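Local structure of probable enoyl-CoA hydratase/isomerase (Pseudomonas aeruginosa, 7BOR) at residues 63-66 and 67-70; 177-180 and 181-185. The protein binds coenzyme A and, as a member of the crotonase family, probably acts as a delta(3)-delta(2)-enoyl-CoA isomerase. All coordinates share one frame; numbering follows the deposited sequence.

Contact 1: residues 63-66 and 67-70; sequences GNDI and LDFL. With COA (coenzyme A), chain C.
The carboxamide of N64 lies almost flat over one face of the F69 ring, the two planes only 12° apart, with ND2 offset toward the rim and 3.3 Å from F69 CE1. N64 CB sits over the same ring as a CH-pi donor, while the sulfur of coenzyme A comes to its edge. A bond at each end holds the amide in this pose: ND2 donates to D65 O at 3.1 Å, from above the carbonyl plane, and OD1 is hydrogen-bonded to the hydroxyl of Y32. D65 O also accepts a bond from F69 N, so two donors grip it where the helix begins. The loop that follows strand 50-54 is one of the elements of this crotonase fold that bind coenzyme A, and it holds the adenine: N64 O accepts a hydrogen bond from N6A at 2.9 Å, and I66 N donates to N1A at 3.0 Å, nearly straight (168°). D65, the N-cap, has CG anti to the backbone N (chi1 -166°), which brings OD1 to D68 N at 3.2 Å; its OD2 forms a salt bridge with R20. I66 and L70 run side by side, CG2 against CD1 at 3.9 Å, and both pack on L242 of helix 236-245.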
loop_
_atom_site.group_PDB
_atom_site.type_symbol
_atom_site.label_atom_id
_atom_site.label_comp_id
_atom_site.label_asym_id
_atom_site.label_seq_id
_atom_site.Cartn_x
_atom_site.Cartn_y
_atom_site.Cartn_z
ATOM N N GLY A 63 -8.824 -1.370 -0.533
ATOM C CA GLY A 63 -8.125 -1.776 -1.723
ATOM C C GLY A 63 -8.816 -1.224 -2.952
ATOM O O GLY A 63 -9.664 -0.306 -2.900
ATOM N N ASN A 64 -8.449 -1.820 -4.082
ATOM C CA ASN A 64 -8.919 -1.354 -5.381
ATOM C C ASN A 64 -10.434 -1.263 -5.418
ATOM O O ASN A 64 -11.140 -2.121 -4.897
ATOM C CB ASN A 64 -8.430 -2.281 -6.494
ATOM C CG ASN A 64 -8.077 -1.538 -7.740
ATOM O OD1 ASN A 64 -6.904 -1.272 -8.000
ATOM N ND2 ASN A 64 -9.084 -1.184 -8.526
ATOM N N ASP A 65 -10.933 -0.196 -6.027
ATOM C CA ASP A 65 -12.359 -0.143 -6.319
ATOM C C ASP A 65 -12.739 -1.306 -7.232
ATOM O O ASP A 65 -12.192 -1.439 -8.329
ATOM C CB ASP A 65 -12.687 1.183 -6.982
ATOM C CG ASP A 65 -14.162 1.447 -7.008
ATOM O OD1 ASP A 65 -14.879 0.625 -7.609
ATOM O OD2 ASP A 65 -14.613 2.448 -6.413
ATOM N N ILE A 66 -13.664 -2.152 -6.781
ATOM C CA ILE A 66 -13.969 -3.378 -7.523
ATOM C C ILE A 66 -14.799 -3.085 -8.783
ATOM O O ILE A 66 -14.654 -3.764 -9.809
ATOM C CB ILE A 66 -14.678 -4.376 -6.587
ATOM C CG1 ILE A 66 -13.673 -4.883 -5.547
ATOM C CG2 ILE A 66 -15.298 -5.525 -7.368
ATOM C CD1 ILE A 66 -14.148 -6.024 -4.720
ATOM N N LEU A 67 -15.712 -2.113 -8.700
ATOM C CA LEU A 67 -16.414 -1.630 -9.887
ATOM C C LEU A 67 -15.441 -1.235 -10.977
ATOM O O LEU A 67 -15.635 -1.573 -12.150
ATOM C CB LEU A 67 -17.288 -0.425 -9.539
ATOM C CG LEU A 67 -18.648 -0.731 -8.921
ATOM C CD1 LEU A 67 -19.514 0.509 -9.008
ATOM C CD2 LEU A 67 -19.305 -1.872 -9.638
ATOM N N ASP A 68 -14.396 -0.485 -10.612
ATOM C CA ASP A 68 -13.370 -0.160 -11.585
ATOM C C ASP A 68 -12.791 -1.427 -12.189
ATOM O O ASP A 68 -12.571 -1.499 -13.403
ATOM C CB ASP A 68 -12.275 0.682 -10.939
ATOM C CG ASP A 68 -12.687 2.131 -10.757
ATOM O OD1 ASP A 68 -13.872 2.394 -10.394
ATOM O OD2 ASP A 68 -11.801 2.996 -10.946
ATOM N N PHE A 69 -12.565 -2.447 -11.355
ATOM C CA PHE A 69 -12.000 -3.704 -11.842
ATOM C C PHE A 69 -12.936 -4.385 -12.831
ATOM O O PHE A 69 -12.483 -4.980 -13.817
ATOM C CB PHE A 69 -11.715 -4.655 -10.674
ATOM C CG PHE A 69 -10.318 -4.584 -10.164
ATOM C CD1 PHE A 69 -9.364 -3.790 -10.803
ATOM C CD2 PHE A 69 -9.940 -5.312 -9.052
ATOM C CE1 PHE A 69 -8.060 -3.730 -10.358
ATOM C CE2 PHE A 69 -8.647 -5.236 -8.583
ATOM C CZ PHE A 69 -7.702 -4.453 -9.243
ATOM N N LEU A 70 -14.230 -4.310 -12.569
ATOM C CA LEU A 70 -15.230 -5.001 -13.369
ATOM C C LEU A 70 -15.535 -4.249 -14.661
ATOM O O LEU A 70 -15.646 -4.871 -15.717
ATOM C CB LEU A 70 -16.503 -5.172 -12.547
ATOM C CG LEU A 70 -16.452 -6.328 -11.542
ATOM C CD1 LEU A 70 -17.580 -6.205 -10.506
ATOM C CD2 LEU A 70 -16.503 -7.696 -12.255
HETATM N N1A COA C . -14.753 -1.629 -4.039
HETATM C C2A COA C . -15.974 -1.080 -4.293
HETATM N N3A COA C . -16.852 -0.797 -3.283
HETATM C C4A COA C . -16.446 -1.066 -2.031
HETATM C C5A COA C . -15.240 -1.605 -1.757
HETATM C C6A COA C . -14.377 -1.896 -2.793
HETATM N N6A COA C . -13.027 -2.468 -2.684
HETATM N N7A COA C . -15.120 -1.771 -0.410
HETATM C C8A COA C . -16.259 -1.341 0.176
HETATM N N9A COA C . -17.022 -0.944 -0.837
HETATM C C1B COA C . -18.342 -0.357 -0.526
HETATM C C2B COA C . -19.521 -1.440 -0.306
HETATM O O2B COA C . -19.899 -1.981 -1.634
HETATM C C3B COA C . -20.407 -0.681 0.276
HETATM O O3B COA C . -21.075 0.204 -0.717
HETATM P P3B COA C . -22.536 0.860 -0.452
HETATM O O7A COA C . -22.675 1.341 0.979
HETATM O O8A COA C . -23.556 -0.203 -0.759
HETATM O O9A COA C . -22.658 2.045 -1.363
HETATM C C4B COA C . -19.643 0.283 1.217
HETATM O O4B COA C . -18.270 0.425 0.528
HETATM C C5B COA C . -19.472 -0.192 2.537
HETATM O O5B COA C . -18.672 -1.325 2.419
HETATM P P1A COA C . -19.047 -2.646 3.305
HETATM O O1A COA C . -18.408 -3.900 2.743
HETATM O O2A COA C . -20.534 -2.882 3.445
HETATM O O3A COA C . -18.463 -2.289 4.805
HETATM P P2A COA C . -17.950 -3.552 5.735
HETATM O O4A COA C . -17.640 -2.987 7.118
HETATM O O5A COA C . -19.065 -4.553 5.681
HETATM O O6A COA C . -16.631 -4.302 5.056
HETATM C CBP COA C . -14.419 -4.513 4.157
HETATM C CCP COA C . -15.350 -3.651 5.084
HETATM C CDP COA C . -13.160 -3.665 3.754
HETATM C CEP COA C . -13.963 -5.798 4.892
HETATM C CAP COA C . -15.344 -4.877 2.951
HETATM O OAP COA C . -15.855 -3.681 2.446
HETATM C C9P COA C . -14.601 -5.572 1.811
HETATM O O9P COA C . -14.256 -6.716 1.876
HETATM N N8P COA C . -14.366 -4.740 0.612
HETATM C C7P COA C . -13.658 -5.259 -0.560
HETATM C C6P COA C . -12.211 -5.703 -0.190
HETATM C C5P COA C . -11.573 -6.201 -1.527
HETATM O O5P COA C . -11.852 -7.241 -2.013
HETATM N N4P COA C . -10.599 -5.332 -2.163
HETATM C C3P COA C . -10.020 -5.723 -3.425
HETATM C C2P COA C . -8.922 -6.731 -3.214
HETATM S S1P COA C . -8.319 -7.054 -4.888
#

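Contact 2: residues 177-180 and 181-185; sequences ALED and GATVL
T183 N donates to a water at 2.9 Å, and the same water donates to D180 O at 2.8 Å and, weakly, to E179 OE1, so one solvent molecule ties the first turn of the helix to the chain that leads into it. This is a strand-to-helix connection at the rim of the crotonase core: strand 176-178, an edge strand of the six-stranded sheet, gives way through a short turn to helix 182-196. E179 and T183 cross at about a right angle. The glutamate is extended beyond CG, with CG anti to the backbone N (chi1 -164°), which carries OE1 to within 3.2 Å of T183 OG1, a weak bond whose proton may have another taker. Between strand and helix, G181 adopts backbone angles of 108/-143° at which a beta carbon would collide with D180 O; G181 N is hydrogen-bonded to the side-chain OD1 of N100, and D180 OD2 to ND2 of N122. V184 N bonds back to G181 O at 3.1 Å, closing the first helical turn. V184 packs on F118 and A98 of the sheet. Its CG2 methyl fits against the strand's end, 4.1 Å from L178 CB and 3.4 Å from E179 O.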
loop_
_atom_site.group_PDB
_atom_site.type_symbol
_atom_site.label_atom_id
_atom_site.label_comp_id
_atom_site.label_asym_id
_atom_site.label_seq_id
_atom_site.Cartn_x
_atom_site.Cartn_y
_atom_site.Cartn_z
ATOM N N ALA A 177 2.402 -2.015 16.637
ATOM C CA ALA A 177 0.957 -2.056 16.749
ATOM C C ALA A 177 0.567 -1.175 17.943
ATOM O O ALA A 177 1.105 -1.335 19.048
ATOM C CB ALA A 177 0.448 -3.481 16.950
ATOM N N LEU A 178 -0.356 -0.261 17.722
ATOM C CA LEU A 178 -0.674 0.764 18.703
ATOM C C LEU A 178 -2.162 0.795 18.995
ATOM O O LEU A 178 -2.978 0.195 18.300
ATOM C CB LEU A 178 -0.191 2.130 18.197
ATOM C CG LEU A 178 1.285 2.060 17.782
ATOM C CD1 LEU A 178 1.717 3.110 16.784
ATOM C CD2 LEU A 178 2.132 2.120 19.042
ATOM N N GLU A 179 -2.500 1.510 20.072
ATOM C CA GLU A 179 -3.869 1.889 20.352
ATOM C C GLU A 179 -4.574 2.335 19.085
ATOM O O GLU A 179 -4.109 3.235 18.393
ATOM C CB GLU A 179 -3.851 3.027 21.369
ATOM C CG GLU A 179 -5.166 3.340 22.097
ATOM C CD GLU A 179 -4.960 4.510 23.058
ATOM O OE1 GLU A 179 -5.519 5.602 22.818
ATOM O OE2 GLU A 179 -4.180 4.351 24.023
ATOM N N ASP A 180 -5.706 1.725 18.792
ATOM C CA ASP A 180 -6.408 2.037 17.551
ATOM C C ASP A 180 -6.891 3.486 17.542
ATOM O O ASP A 180 -7.299 4.047 18.568
ATOM C CB ASP A 180 -7.585 1.091 17.378
ATOM C CG ASP A 180 -7.155 -0.363 17.331
ATOM O OD1 ASP A 180 -6.735 -0.812 16.254
ATOM O OD2 ASP A 180 -7.216 -1.066 18.377
ATOM N N GLY A 181 -6.847 4.091 16.359
ATOM C CA GLY A 181 -7.432 5.391 16.154
ATOM C C GLY A 181 -6.376 6.460 16.003
ATOM O O GLY A 181 -5.306 6.235 15.460
ATOM N N ALA A 182 -6.650 7.630 16.553
ATOM C CA ALA A 182 -5.745 8.763 16.403
ATOM C C ALA A 182 -4.314 8.461 16.838
ATOM O O ALA A 182 -3.365 9.008 16.270
ATOM C CB ALA A 182 -6.287 9.947 17.193
ATOM N N THR A 183 -4.120 7.661 17.889
ATOM C CA THR A 183 -2.745 7.402 18.341
ATOM C C THR A 183 -1.832 6.941 17.205
ATOM O O THR A 183 -0.643 7.300 17.141
ATOM C CB THR A 183 -2.755 6.352 19.430
ATOM O OG1 THR A 183 -3.728 6.723 20.393
ATOM C CG2 THR A 183 -1.393 6.210 20.094
ATOM N N VAL A 184 -2.364 6.108 16.321
ATOM C CA VAL A 184 -1.548 5.548 15.246
ATOM C C VAL A 184 -0.985 6.668 14.400
ATOM O O VAL A 184 0.229 6.713 14.098
ATOM C CB VAL A 184 -2.385 4.565 14.409
ATOM C CG1 VAL A 184 -1.559 4.112 13.143
ATOM C CG2 VAL A 184 -2.773 3.402 15.276
ATOM N N LEU A 185 -1.843 7.659 14.117
ATOM C CA LEU A 185 -1.385 8.750 13.276
ATOM C C LEU A 185 -0.409 9.642 14.037
ATOM O O LEU A 185 0.586 10.162 13.473
ATOM C CB LEU A 185 -2.567 9.580 12.772
ATOM C CG LEU A 185 -3.250 8.995 11.528
ATOM C CD1 LEU A 185 -4.065 7.753 11.920
ATOM C CD2 LEU A 185 -4.162 9.998 10.909
HETATM O O HOH W 1 -6.096 6.348 19.593
#

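How the contacts relate
Both contacts illustrate how a chain enters a helix, yet each solves the problem with different chemistry. Contact 1 is the more buried: protein atoms supply its cap and its amide-ring stack, helix 236-245 covers its apolar side, and its backbone reads the adenine of coenzyme A. Contact 2 is a surface turn away from the ligand site, where a water bridges backbone and side chain, a glycine makes the bend, and a valine and a leucine pack the helix start against the sheet. They share no helix or strand; the centres of contact 1 and contact 2 lie about 28 Å apart, and the nearest atoms of contact 1 and contact 2 about 16 Å apart. Contact 1 follows an inner strand of the six-stranded sheet, contact 2 an outermost one.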